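Local structure of esterase (Staphylococcus aureus subsp. aureus USA300_TCH1516, 3D7R) at residues 85-90 against 132-137; 98-103 against 152-157; 145-150 against 175-180; 166-171 against 191-196. The protein is a putative esterase of the alpha/beta hydrolase fold, and so probably hydrolyses ester bonds, although its natural substrate is not established. All coordinates share one frame; numbering follows the deposited sequence.

Interaction 1 of 4, residues 85-90 against 132-137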
loop_
_atom_site.group_PDB
_atom_site.type_symbol
_atom_site.label_atom_id
_atom_site.label_comp_id
_atom_site.label_asym_id
_atom_site.label_seq_id
_atom_site.Cartn_x
_atom_site.Cartn_y
_atom_site.Cartn_z
ATOM N N GLN A 85 -7.731 -14.611 5.505
ATOM C CA GLN A 85 -8.742 -13.652 5.960
ATOM C C GLN A 85 -8.917 -12.527 4.939
ATOM O O GLN A 85 -7.930 -11.927 4.511
ATOM C CB GLN A 85 -8.327 -13.014 7.275
ATOM C CG GLN A 85 -8.397 -13.943 8.478
ATOM C CD GLN A 85 -7.965 -13.215 9.705
ATOM O OE1 GLN A 85 -6.776 -13.075 9.964
ATOM N NE2 GLN A 85 -8.927 -12.675 10.440
ATOM N N VAL A 86 -10.167 -12.240 4.578
ATOM C CA VAL A 86 -10.497 -11.064 3.764
ATOM C C VAL A 86 -11.624 -10.294 4.459
ATOM O O VAL A 86 -12.705 -10.838 4.693
ATOM C CB VAL A 86 -10.916 -11.408 2.311
ATOM C CG1 VAL A 86 -11.201 -10.113 1.520
ATOM C CG2 VAL A 86 -9.826 -12.209 1.580
ATOM N N PHE A 87 -11.366 -9.042 4.809
ATOM C CA PHE A 87 -12.414 -8.176 5.360
ATOM C C PHE A 87 -13.003 -7.320 4.247
ATOM O O PHE A 87 -12.274 -6.858 3.374
ATOM C CB PHE A 87 -11.832 -7.282 6.461
ATOM C CG PHE A 87 -11.318 -8.061 7.632
ATOM C CD1 PHE A 87 -12.176 -8.394 8.683
ATOM C CD2 PHE A 87 -9.980 -8.492 7.672
ATOM C CE1 PHE A 87 -11.709 -9.158 9.776
ATOM C CE2 PHE A 87 -9.504 -9.232 8.761
ATOM C CZ PHE A 87 -10.366 -9.575 9.803
ATOM N N ARG A 88 -14.319 -7.107 4.270
ATOM C CA ARG A 88 -14.931 -6.161 3.346
ATOM C C ARG A 88 -15.688 -5.112 4.134
ATOM O O ARG A 88 -16.393 -5.442 5.090
ATOM C CB ARG A 88 -15.866 -6.884 2.388
ATOM C CG ARG A 88 -15.140 -7.897 1.491
ATOM C CD ARG A 88 -15.930 -8.128 0.214
ATOM N NE ARG A 88 -15.497 -9.317 -0.519
ATOM C CZ ARG A 88 -15.964 -9.653 -1.713
ATOM N NH1 ARG A 88 -16.851 -8.872 -2.313
ATOM N NH2 ARG A 88 -15.541 -10.769 -2.304
ATOM N N PHE A 89 -15.520 -3.858 3.737
ATOM C CA PHE A 89 -16.249 -2.754 4.316
ATOM C C PHE A 89 -17.196 -2.230 3.247
ATOM O O PHE A 89 -16.779 -1.993 2.103
ATOM C CB PHE A 89 -15.330 -1.580 4.676
ATOM C CG PHE A 89 -14.183 -1.926 5.602
ATOM C CD1 PHE A 89 -14.166 -1.448 6.909
ATOM C CD2 PHE A 89 -13.100 -2.680 5.141
ATOM C CE1 PHE A 89 -13.102 -1.749 7.766
ATOM C CE2 PHE A 89 -12.029 -2.978 5.965
ATOM C CZ PHE A 89 -12.027 -2.507 7.294
ATOM N N ASN A 90 -18.453 -2.004 3.625
ATOM C CA ASN A 90 -19.346 -1.283 2.737
ATOM C C ASN A 90 -20.295 -0.395 3.532
ATOM O O ASN A 90 -20.517 -0.615 4.731
ATOM C CB ASN A 90 -20.062 -2.209 1.724
ATOM C CG ASN A 90 -20.736 -3.396 2.375
ATOM O OD1 ASN A 90 -21.593 -3.242 3.247
ATOM N ND2 ASN A 90 -20.374 -4.591 1.930
ATOM N N LEU A 132 -10.093 -5.806 2.053
ATOM C CA LEU A 132 -8.827 -5.870 2.789
ATOM C C LEU A 132 -8.381 -7.328 2.979
ATOM O O LEU A 132 -8.749 -7.961 3.961
ATOM C CB LEU A 132 -8.984 -5.179 4.161
ATOM C CG LEU A 132 -7.798 -5.181 5.148
ATOM C CD1 LEU A 132 -6.575 -4.487 4.549
ATOM C CD2 LEU A 132 -8.187 -4.577 6.511
ATOM N N PRO A 133 -7.589 -7.868 2.024
ATOM C CA PRO A 133 -6.950 -9.189 2.204
ATOM C C PRO A 133 -5.760 -9.173 3.178
ATOM O O PRO A 133 -4.888 -8.306 3.087
ATOM C CB PRO A 133 -6.482 -9.540 0.801
ATOM C CG PRO A 133 -6.204 -8.181 0.141
ATOM C CD PRO A 133 -7.271 -7.259 0.722
ATOM N N ILE A 134 -5.740 -10.113 4.125
ATOM C CA ILE A 134 -4.593 -10.249 5.021
ATOM C C ILE A 134 -3.618 -11.224 4.329
ATOM O O ILE A 134 -3.623 -12.416 4.604
ATOM C CB ILE A 134 -5.020 -10.719 6.438
ATOM C CG1 ILE A 134 -6.158 -9.845 6.997
ATOM C CG2 ILE A 134 -3.830 -10.738 7.399
ATOM C CD1 ILE A 134 -5.895 -8.304 6.990
ATOM N N TYR A 135 -2.836 -10.689 3.385
ATOM C CA TYR A 135 -1.997 -11.474 2.468
ATOM C C TYR A 135 -0.785 -12.024 3.221
ATOM O O TYR A 135 -0.411 -11.480 4.267
ATOM C CB TYR A 135 -1.567 -10.599 1.272
ATOM C CG TYR A 135 -0.908 -9.292 1.694
ATOM C CD1 TYR A 135 0.441 -9.259 2.083
ATOM C CD2 TYR A 135 -1.632 -8.092 1.722
ATOM C CE1 TYR A 135 1.037 -8.079 2.480
ATOM C CE2 TYR A 135 -1.035 -6.894 2.131
ATOM C CZ TYR A 135 0.296 -6.906 2.518
ATOM O OH TYR A 135 0.920 -5.740 2.917
ATOM N N PRO A 136 -0.200 -13.141 2.738
ATOM C CA PRO A 136 0.951 -13.743 3.431
ATOM C C PRO A 136 2.094 -12.762 3.705
ATOM O O PRO A 136 2.460 -11.941 2.845
ATOM C CB PRO A 136 1.419 -14.827 2.450
ATOM C CG PRO A 136 0.135 -15.263 1.759
ATOM C CD PRO A 136 -0.612 -13.946 1.566
ATOM N N LYS A 137 2.643 -12.866 4.911
ATOM C CA LYS A 137 3.689 -11.984 5.390
ATOM C C LYS A 137 4.983 -12.712 5.645
ATOM O O LYS A 137 4.999 -13.903 6.033
ATOM C CB LYS A 137 3.278 -11.325 6.718
ATOM C CG LYS A 137 1.975 -10.542 6.710
ATOM C CD LYS A 137 1.962 -9.498 5.609
ATOM C CE LYS A 137 0.830 -8.476 5.805
ATOM N NZ LYS A 137 -0.577 -9.111 5.677
HETATM O O HOH W 1 -4.899 -14.263 6.051
#

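Interaction 2 of 4, residues 98-103 against 152-157. With NA (sodium ion), chain E.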
loop_
_atom_site.group_PDB
_atom_site.type_symbol
_atom_site.label_atom_id
_atom_site.label_comp_id
_atom_site.label_asym_id
_atom_site.label_seq_id
_atom_site.Cartn_x
_atom_site.Cartn_y
_atom_site.Cartn_z
ATOM N N LYS A 98 -15.654 -1.880 -6.341
ATOM C CA LYS A 98 -14.723 -2.356 -5.311
ATOM C C LYS A 98 -13.398 -1.603 -5.315
ATOM O O LYS A 98 -12.888 -1.238 -6.384
ATOM C CB LYS A 98 -14.398 -3.844 -5.515
ATOM C CG LYS A 98 -15.559 -4.753 -5.949
ATOM C CD LYS A 98 -16.476 -5.087 -4.794
ATOM C CE LYS A 98 -17.530 -6.135 -5.193
ATOM N NZ LYS A 98 -18.666 -6.072 -4.234
ATOM N N ILE A 99 -12.830 -1.416 -4.119
ATOM C CA ILE A 99 -11.414 -1.040 -3.978
ATOM C C ILE A 99 -10.687 -2.232 -3.345
ATOM O O ILE A 99 -10.999 -2.638 -2.219
ATOM C CB ILE A 99 -11.200 0.206 -3.092
ATOM C CG1 ILE A 99 -11.776 1.453 -3.763
ATOM C CG2 ILE A 99 -9.686 0.410 -2.796
ATOM C CD1 ILE A 99 -12.016 2.646 -2.794
ATOM N N LEU A 100 -9.758 -2.820 -4.091
ATOM C CA LEU A 100 -8.868 -3.831 -3.531
ATOM C C LEU A 100 -7.769 -3.087 -2.798
ATOM O O LEU A 100 -6.909 -2.465 -3.431
ATOM C CB LEU A 100 -8.268 -4.715 -4.647
ATOM C CG LEU A 100 -7.301 -5.828 -4.217
ATOM C CD1 LEU A 100 -7.886 -6.683 -3.062
ATOM C CD2 LEU A 100 -6.922 -6.714 -5.407
ATOM N N TYR A 101 -7.782 -3.147 -1.470
ATOM C CA TYR A 101 -6.825 -2.365 -0.685
ATOM C C TYR A 101 -5.665 -3.209 -0.173
ATOM O O TYR A 101 -5.889 -4.151 0.597
ATOM C CB TYR A 101 -7.507 -1.621 0.493
ATOM C CG TYR A 101 -6.587 -0.553 1.058
ATOM C CD1 TYR A 101 -6.710 0.787 0.667
ATOM C CD2 TYR A 101 -5.559 -0.892 1.930
ATOM C CE1 TYR A 101 -5.839 1.752 1.153
ATOM C CE2 TYR A 101 -4.692 0.061 2.418
ATOM C CZ TYR A 101 -4.831 1.375 2.019
ATOM O OH TYR A 101 -3.955 2.306 2.500
ATOM N N ILE A 102 -4.437 -2.843 -0.564
ATOM C CA ILE A 102 -3.218 -3.570 -0.161
ATOM C C ILE A 102 -2.486 -2.756 0.922
ATOM O O ILE A 102 -1.865 -1.731 0.630
ATOM C CB ILE A 102 -2.276 -3.843 -1.377
ATOM C CG1 ILE A 102 -3.045 -4.431 -2.595
ATOM C CG2 ILE A 102 -1.105 -4.737 -0.954
ATOM C CD1 ILE A 102 -3.877 -5.723 -2.315
ATOM N N HIS A 103 -2.573 -3.213 2.171
ATOM C CA HIS A 103 -2.143 -2.418 3.303
ATOM C C HIS A 103 -0.612 -2.363 3.448
ATOM O O HIS A 103 0.093 -3.306 3.068
ATOM C CB HIS A 103 -2.793 -2.935 4.586
ATOM C CG HIS A 103 -2.233 -4.242 5.059
ATOM N ND1 HIS A 103 -1.086 -4.326 5.818
ATOM C CD2 HIS A 103 -2.673 -5.513 4.904
ATOM C CE1 HIS A 103 -0.844 -5.591 6.115
ATOM N NE2 HIS A 103 -1.795 -6.332 5.575
ATOM N N ARG A 152 -5.502 -14.031 -6.381
ATOM C CA ARG A 152 -6.710 -14.787 -6.092
ATOM C C ARG A 152 -7.853 -13.860 -5.666
ATOM O O ARG A 152 -8.969 -14.026 -6.150
ATOM C CB ARG A 152 -6.470 -15.856 -5.017
ATOM C CG ARG A 152 -5.604 -17.039 -5.518
ATOM C CD ARG A 152 -5.361 -18.097 -4.416
ATOM N NE ARG A 152 -3.922 -18.354 -4.218
ATOM C CZ ARG A 152 -3.253 -18.153 -3.076
ATOM N NH1 ARG A 152 -3.866 -17.721 -1.971
ATOM N NH2 ARG A 152 -1.952 -18.413 -3.037
ATOM N N VAL A 153 -7.589 -12.893 -4.780
ATOM C CA VAL A 153 -8.671 -11.980 -4.359
ATOM C C VAL A 153 -9.069 -11.050 -5.505
ATOM O O VAL A 153 -10.249 -10.791 -5.711
ATOM C CB VAL A 153 -8.391 -11.210 -3.023
ATOM C CG1 VAL A 153 -7.225 -10.257 -3.144
ATOM C CG2 VAL A 153 -9.669 -10.464 -2.519
ATOM N N TYR A 154 -8.092 -10.584 -6.280
ATOM C CA TYR A 154 -8.406 -9.762 -7.456
ATOM C C TYR A 154 -9.320 -10.506 -8.425
ATOM O O TYR A 154 -10.314 -9.965 -8.885
ATOM C CB TYR A 154 -7.140 -9.279 -8.160
ATOM C CG TYR A 154 -7.409 -8.442 -9.412
ATOM C CD1 TYR A 154 -7.793 -7.106 -9.310
ATOM C CD2 TYR A 154 -7.255 -8.987 -10.693
ATOM C CE1 TYR A 154 -8.041 -6.333 -10.440
ATOM C CE2 TYR A 154 -7.505 -8.209 -11.858
ATOM C CZ TYR A 154 -7.899 -6.891 -11.717
ATOM O OH TYR A 154 -8.127 -6.115 -12.846
ATOM N N ASP A 155 -8.986 -11.750 -8.718
ATOM C CA ASP A 155 -9.811 -12.587 -9.588
ATOM C C ASP A 155 -11.231 -12.747 -9.056
ATOM O O ASP A 155 -12.195 -12.635 -9.817
ATOM C CB ASP A 155 -9.135 -13.944 -9.807
ATOM C CG ASP A 155 -7.872 -13.827 -10.678
ATOM O OD1 ASP A 155 -7.677 -12.769 -11.296
ATOM O OD2 ASP A 155 -7.084 -14.783 -10.745
ATOM N N GLN A 156 -11.344 -13.012 -7.751
ATOM C CA GLN A 156 -12.645 -13.064 -7.058
ATOM C C GLN A 156 -13.492 -11.812 -7.337
ATOM O O GLN A 156 -14.616 -11.928 -7.794
ATOM C CB GLN A 156 -12.450 -13.248 -5.542
ATOM C CG GLN A 156 -13.752 -13.358 -4.750
ATOM C CD GLN A 156 -13.547 -13.425 -3.229
ATOM O OE1 GLN A 156 -12.680 -12.731 -2.649
ATOM N NE2 GLN A 156 -14.372 -14.243 -2.563
ATOM N N LEU A 157 -12.944 -10.629 -7.058
ATOM C CA LEU A 157 -13.635 -9.342 -7.277
ATOM C C LEU A 157 -14.030 -9.085 -8.748
ATOM O O LEU A 157 -15.165 -8.703 -9.041
ATOM C CB LEU A 157 -12.763 -8.192 -6.747
ATOM C CG LEU A 157 -12.399 -8.250 -5.251
ATOM C CD1 LEU A 157 -11.599 -6.990 -4.820
ATOM C CD2 LEU A 157 -13.642 -8.406 -4.379
HETATM NA NA NA E . -13.415 -12.161 -0.532
HETATM O O HOH W 2 -14.559 -14.641 0.356
#

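Interaction 3 of 4, residues 145-150 against 175-180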
loop_
_atom_site.group_PDB
_atom_site.type_symbol
_atom_site.label_atom_id
_atom_site.label_comp_id
_atom_site.label_asym_id
_atom_site.label_seq_id
_atom_site.Cartn_x
_atom_site.Cartn_y
_atom_site.Cartn_z
ATOM N N ASP A 145 4.274 -16.054 -2.571
ATOM C CA ASP A 145 3.115 -16.306 -1.722
ATOM C C ASP A 145 2.225 -15.068 -1.678
ATOM O O ASP A 145 1.000 -15.148 -1.767
ATOM C CB ASP A 145 3.568 -16.626 -0.281
ATOM C CG ASP A 145 4.488 -17.842 -0.205
ATOM O OD1 ASP A 145 4.084 -18.910 -0.703
ATOM O OD2 ASP A 145 5.610 -17.737 0.356
ATOM N N THR A 146 2.861 -13.921 -1.499
ATOM C CA THR A 146 2.160 -12.650 -1.339
ATOM C C THR A 146 1.412 -12.310 -2.613
ATOM O O THR A 146 0.207 -12.020 -2.587
ATOM C CB THR A 146 3.168 -11.534 -1.019
ATOM O OG1 THR A 146 3.812 -11.847 0.218
ATOM C CG2 THR A 146 2.464 -10.157 -0.904
ATOM N N PHE A 147 2.119 -12.376 -3.738
ATOM C CA PHE A 147 1.508 -12.018 -5.023
ATOM C C PHE A 147 0.428 -13.009 -5.501
ATOM O O PHE A 147 -0.573 -12.592 -6.075
ATOM C CB PHE A 147 2.583 -11.764 -6.099
ATOM C CG PHE A 147 3.197 -10.379 -6.018
ATOM C CD1 PHE A 147 2.401 -9.236 -6.185
ATOM C CD2 PHE A 147 4.551 -10.215 -5.735
ATOM C CE1 PHE A 147 2.965 -7.945 -6.094
ATOM C CE2 PHE A 147 5.120 -8.937 -5.646
ATOM C CZ PHE A 147 4.323 -7.801 -5.835
ATOM N N GLN A 148 0.612 -14.303 -5.253
ATOM C CA GLN A 148 -0.406 -15.279 -5.643
ATOM C C GLN A 148 -1.715 -15.045 -4.904
ATOM O O GLN A 148 -2.806 -15.174 -5.478
ATOM C CB GLN A 148 0.111 -16.729 -5.485
ATOM C CG GLN A 148 1.297 -16.984 -6.461
ATOM C CD GLN A 148 1.943 -18.364 -6.346
ATOM O OE1 GLN A 148 1.925 -19.008 -5.289
ATOM N NE2 GLN A 148 2.550 -18.808 -7.445
ATOM N N ALA A 149 -1.606 -14.691 -3.628
ATOM C CA ALA A 149 -2.783 -14.384 -2.820
ATOM C C ALA A 149 -3.530 -13.152 -3.329
ATOM O O ALA A 149 -4.754 -13.144 -3.398
ATOM C CB ALA A 149 -2.393 -14.206 -1.374
ATOM N N ILE A 150 -2.797 -12.095 -3.664
ATOM C CA ILE A 150 -3.427 -10.881 -4.186
ATOM C C ILE A 150 -4.154 -11.171 -5.519
ATOM O O ILE A 150 -5.284 -10.731 -5.717
ATOM C CB ILE A 150 -2.395 -9.724 -4.281
ATOM C CG1 ILE A 150 -1.887 -9.373 -2.869
ATOM C CG2 ILE A 150 -3.006 -8.464 -4.966
ATOM C CD1 ILE A 150 -0.806 -8.331 -2.830
ATOM N N GLY A 175 1.647 0.091 -1.456
ATOM C CA GLY A 175 1.604 0.844 -2.708
ATOM C C GLY A 175 2.548 0.218 -3.715
ATOM O O GLY A 175 2.227 0.139 -4.899
ATOM N N ALA A 176 3.733 -0.208 -3.258
ATOM C CA ALA A 176 4.648 -0.985 -4.108
ATOM C C ALA A 176 4.000 -2.285 -4.583
ATOM O O ALA A 176 4.037 -2.606 -5.779
ATOM C CB ALA A 176 5.983 -1.275 -3.373
ATOM N N LEU A 177 3.374 -3.020 -3.668
ATOM C CA LEU A 177 2.676 -4.265 -4.031
ATOM C C LEU A 177 1.561 -3.993 -5.051
ATOM O O LEU A 177 1.417 -4.712 -6.032
ATOM C CB LEU A 177 2.056 -4.957 -2.800
ATOM C CG LEU A 177 2.903 -5.637 -1.731
ATOM C CD1 LEU A 177 2.019 -6.523 -0.832
ATOM C CD2 LEU A 177 4.010 -6.503 -2.365
ATOM N N ALA A 178 0.791 -2.938 -4.820
ATOM C CA ALA A 178 -0.309 -2.578 -5.713
ATOM C C ALA A 178 0.195 -2.266 -7.120
ATOM O O ALA A 178 -0.335 -2.812 -8.087
ATOM C CB ALA A 178 -1.106 -1.405 -5.139
ATOM N N LEU A 179 1.214 -1.404 -7.245
ATOM C CA LEU A 179 1.768 -1.106 -8.581
ATOM C C LEU A 179 2.375 -2.360 -9.237
ATOM O O LEU A 179 2.096 -2.656 -10.404
ATOM C CB LEU A 179 2.800 0.043 -8.536
ATOM C CG LEU A 179 3.553 0.330 -9.850
ATOM C CD1 LEU A 179 2.621 0.700 -11.003
ATOM C CD2 LEU A 179 4.603 1.417 -9.686
ATOM N N SER A 180 3.228 -3.073 -8.501
ATOM C CA SER A 180 3.829 -4.305 -9.012
ATOM C C SER A 180 2.766 -5.338 -9.452
ATOM O O SER A 180 2.917 -6.015 -10.481
ATOM C CB SER A 180 4.769 -4.893 -7.956
ATOM O OG SER A 180 5.212 -6.173 -8.342
#

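Interaction 4 of 4, residues 166-171 against 191-196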
loop_
_atom_site.group_PDB
_atom_site.type_symbol
_atom_site.label_atom_id
_atom_site.label_comp_id
_atom_site.label_asym_id
_atom_site.label_seq_id
_atom_site.Cartn_x
_atom_site.Cartn_y
_atom_site.Cartn_z
ATOM N N VAL A 166 -13.416 -2.352 -10.584
ATOM C CA VAL A 166 -12.440 -2.607 -9.539
ATOM C C VAL A 166 -11.336 -1.558 -9.630
ATOM O O VAL A 166 -10.816 -1.268 -10.722
ATOM C CB VAL A 166 -11.839 -4.036 -9.648
ATOM C CG1 VAL A 166 -10.794 -4.272 -8.551
ATOM C CG2 VAL A 166 -12.957 -5.091 -9.546
ATOM N N VAL A 167 -11.000 -0.985 -8.483
ATOM C CA VAL A 167 -9.883 -0.057 -8.372
ATOM C C VAL A 167 -8.891 -0.740 -7.433
ATOM O O VAL A 167 -9.302 -1.419 -6.484
ATOM C CB VAL A 167 -10.368 1.311 -7.817
ATOM C CG1 VAL A 167 -9.215 2.184 -7.317
ATOM C CG2 VAL A 167 -11.249 2.081 -8.875
ATOM N N VAL A 168 -7.594 -0.584 -7.700
ATOM C CA VAL A 168 -6.562 -1.134 -6.807
ATOM C C VAL A 168 -5.913 0.040 -6.063
ATOM O O VAL A 168 -5.669 1.082 -6.657
ATOM C CB VAL A 168 -5.505 -2.003 -7.561
ATOM C CG1 VAL A 168 -4.400 -2.498 -6.601
ATOM C CG2 VAL A 168 -6.183 -3.218 -8.254
HETATM N N MSE A 169 -5.690 -0.123 -4.758
HETATM C CA MSE A 169 -5.123 0.925 -3.923
HETATM C C MSE A 169 -4.194 0.288 -2.887
HETATM O O MSE A 169 -4.428 -0.832 -2.455
HETATM C CB MSE A 169 -6.262 1.644 -3.196
HETATM C CG MSE A 169 -5.835 2.814 -2.335
HETATM SE SE MSE A 169 -7.398 3.751 -1.595
HETATM C CE MSE A 169 -8.365 4.120 -3.244
ATOM N N GLY A 170 -3.143 0.997 -2.496
ATOM C CA GLY A 170 -2.255 0.507 -1.437
ATOM C C GLY A 170 -1.400 1.631 -0.894
ATOM O O GLY A 170 -1.188 2.631 -1.586
ATOM N N ASP A 171 -0.871 1.440 0.312
ATOM C CA ASP A 171 -0.068 2.469 0.964
ATOM C C ASP A 171 1.261 1.872 1.391
ATOM O O ASP A 171 1.312 0.698 1.758
ATOM C CB ASP A 171 -0.802 3.063 2.187
ATOM C CG ASP A 171 -0.902 2.072 3.366
ATOM O OD1 ASP A 171 -1.704 1.125 3.284
ATOM O OD2 ASP A 171 -0.183 2.257 4.382
ATOM N N PRO A 191 -7.263 -8.641 -17.523
ATOM C CA PRO A 191 -8.078 -7.431 -17.374
ATOM C C PRO A 191 -7.553 -6.529 -16.240
ATOM O O PRO A 191 -7.283 -7.011 -15.134
ATOM C CB PRO A 191 -9.471 -7.985 -17.025
ATOM C CG PRO A 191 -9.507 -9.349 -17.732
ATOM C CD PRO A 191 -8.086 -9.875 -17.570
ATOM N N LEU A 192 -7.411 -5.238 -16.528
ATOM C CA LEU A 192 -6.807 -4.274 -15.608
ATOM C C LEU A 192 -7.876 -3.534 -14.785
ATOM O O LEU A 192 -8.992 -3.351 -15.263
ATOM C CB LEU A 192 -6.007 -3.250 -16.408
ATOM C CG LEU A 192 -4.836 -3.743 -17.262
ATOM C CD1 LEU A 192 -4.273 -2.593 -18.111
ATOM C CD2 LEU A 192 -3.748 -4.351 -16.373
ATOM N N PRO A 193 -7.527 -3.071 -13.568
ATOM C CA PRO A 193 -8.491 -2.275 -12.781
ATOM C C PRO A 193 -8.723 -0.932 -13.474
ATOM O O PRO A 193 -7.891 -0.497 -14.272
ATOM C CB PRO A 193 -7.782 -2.074 -11.441
ATOM C CG PRO A 193 -6.278 -2.145 -11.798
ATOM C CD PRO A 193 -6.226 -3.218 -12.878
ATOM N N ASN A 194 -9.848 -0.297 -13.186
ATOM C CA ASN A 194 -10.197 0.995 -13.778
ATOM C C ASN A 194 -9.177 2.078 -13.407
ATOM O O ASN A 194 -8.885 2.986 -14.198
ATOM C CB ASN A 194 -11.583 1.393 -13.257
ATOM C CG ASN A 194 -12.100 2.671 -13.881
ATOM O OD1 ASN A 194 -12.321 3.669 -13.186
ATOM N ND2 ASN A 194 -12.296 2.651 -15.200
ATOM N N LYS A 195 -8.659 1.997 -12.181
ATOM C CA LYS A 195 -7.704 2.997 -11.695
ATOM C C LYS A 195 -6.758 2.359 -10.700
ATOM O O LYS A 195 -7.089 1.329 -10.108
ATOM C CB LYS A 195 -8.428 4.184 -11.019
ATOM C CG LYS A 195 -9.298 5.047 -11.951
ATOM C CD LYS A 195 -10.049 6.158 -11.151
ATOM C CE LYS A 195 -10.865 7.057 -12.108
ATOM N NZ LYS A 195 -12.178 6.402 -12.429
ATOM N N LEU A 196 -5.594 2.985 -10.503
ATOM C CA LEU A 196 -4.603 2.535 -9.504
ATOM C C LEU A 196 -4.221 3.685 -8.565
ATOM O O LEU A 196 -3.807 4.758 -9.035
ATOM C CB LEU A 196 -3.334 1.986 -10.185
ATOM C CG LEU A 196 -2.139 1.617 -9.272
ATOM C CD1 LEU A 196 -2.558 0.534 -8.249
ATOM C CD2 LEU A 196 -0.954 1.148 -10.134
#

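Interaction 1 of 4, residues 85-90 against 132-137
Phe-87 and Leu-132 face each other as an antiparallel hydrogen-bonded pair. The Leu-132 N to Phe-87 O bond, 2.8 Å, is almost straight, and Phe-87 N returns the bond to Leu-132 O at 3.0 Å. One step on, Ile-134 N gives a nearly linear bond of 2.9 Å to Gln-85 O, and a water joins Gln-85 N to Ile-134 O, carrying the ladder beyond the direct bonds. Between these rungs, Val-86 and Pro-133 form a non-hydrogen-bonded pair, Val-86 CG2 lying 4.3 Å from Pro-133 CB. On the face of Phe-87 and Leu-132, Ile-134 brings CG1 to the edge of the Phe-87 ring, 3.8 Å from CE2; with chi1 at -51° CG1 points away from the carbonyl carbon, which carries it to that edge. Phe-89 CE2 meets Leu-132 CB. Farther out, Trp-116 packs edge-to-face on Phe-87, and helix 113-126 covers Phe-89 and Leu-132. Such an antiparallel pairing near one margin of an otherwise mostly parallel sheet is characteristic of the alpha/beta hydrolase fold.

Interaction 2 of 4, residues 98-103 against 152-157
Leu-100 is the knot of this strand-to-helix contact, meeting Val-153, Tyr-154 and Leu-157 on one side of helix 152-157. With CG anti to the backbone N (chi1 180°) the branch extends to the helix, and its two methyls find different partners. CD1 presses on Val-153 CG1 at 3.6 Å, and CD2 lies 3.8 Å from Tyr-154 CB, near the plane of that ring and at its edge. Leu-157 adds its CD1, 4.0 Å from Leu-100 CB. The packing is looser at Lys-98, where CB is 4.3 Å from Leu-157 CD1 and the chain then turns away to a salt bridge with Glu-129. On the more open side of the helix, Gln-156 takes no part in the packing: OE1 binds the sodium ion at 2.3 Å, and NE2 donates to a water that itself binds the metal at 2.9 Å. Tyr-154 is anchored beyond the contact, its OH bonded to Pro-191 O. The strand and helix segments run almost antiparallel, at 174° with axes 9.9 Å apart. Helix 143-161 thus lies against the sheet, Val-153 and Leu-157 also touching Val-131 of strand 129-133, while helix 113-126 packs on Ile-99 and Tyr-101 from the opposite face.

Interaction 3 of 4, residues 145-150 against 175-180
Thr-146 opens the contact between two helices of the alpha/beta hydrolase fold, 143-161 and 173-187, which pack on the same face of the central sheet. Its CG2, anti to the backbone N, touches Leu-177 CD1 at 3.7 Å, whereas OG1 turns elsewhere, to Trp-235 NE1 and Pro-136 O. Phe-147 follows, its ring reaching across to helix 173-187: its CZ meets Leu-177 CD2 at 3.7 Å, and the same end of the ring nestles against Ser-180. The hydroxyl of Ser-180 is also engaged outside the pair, with Arg-245 O. A turn later, Ile-150 brings CD1 to within 3.9 Å of Leu-177 CD1, crossing that side chain at about a right angle. Leu-177 is therefore shared, one methyl touching both Thr-146 and Ile-150 and the other against the phenyl ring. The short helical segments cross at -65° with axes 11.2 Å apart, a separation spanned chiefly by Phe-147, Ile-150 and Leu-177. Leu-177 O lies at the edge of the Phe-147 ring and in its plane, 3.6 Å from CE1.

Interaction 4 of 4, residues 166-171 against 191-196
Strand 166-171 and the start of strand 195-199 run parallel, Val-168 paired with Leu-196 at a CA-CA distance of 5.0 Å, and two backbone bonds secure the join. Val-168 N donates to Lys-195 O at 3.1 Å. Asn-194 N reaches Val-166 O at 2.8 Å, the angle at hydrogen bent to 147°. Leu-196 CA adds a CA-H...O contact to Val-168 O. Among the side chains, Val-168 serves two partners, one with each methyl: CG2 meets Pro-193 CG at 3.7 Å, and CG1, anti to the backbone N (chi1 177°), lies 3.9 Å from Leu-196 CD1. Both pairs cross at a slant, and helix 173-187 covers this face through Ala-178, Leu-179 and Val-182. On the reverse face, Val-167 CG2 rests near Lys-195 CB at 4.1 Å. The lysine chain then leads off, bending at its last torsion to bring NZ to Asn-194 OD1 at 2.8 Å. Together with helix 173-187 the two strands form a beta-alpha-beta crossover. The side facing that helix is apolar, while the other combines Val-167 and the lysine's aliphatic base with a polar end. There three oxygen acceptors, Asn-194 OD1 and, near the C-terminal end of the chain, Glu-320 O and Ile-318 O, bind the ammonium and would be expected to favour its charged form.

All four contacts are largely buried, yet they illustrate how one sheet is built by different means. Interactions 1 and 4 join neighbouring strands through backbone hydrogen bonds, antiparallel in the first and parallel in the last; interactions 2 and 3 rest on apolar side chains of helix 143-161, which both use. Interaction 2 sets that helix on strand 98-102, and interaction 3 continues along it to helix 173-187, the two meeting where Ile-102 touches Ile-150 and Leu-177. Tyrosine hydroxyls tie interaction 2 to both strand pairings: Tyr-135 OH to His-103 O, and Tyr-101 OH to Asp-171 OD1. Partly exposed residues, such as Gln-85, Phe-147, Gln-156 and Asn-194, mark the outer parts.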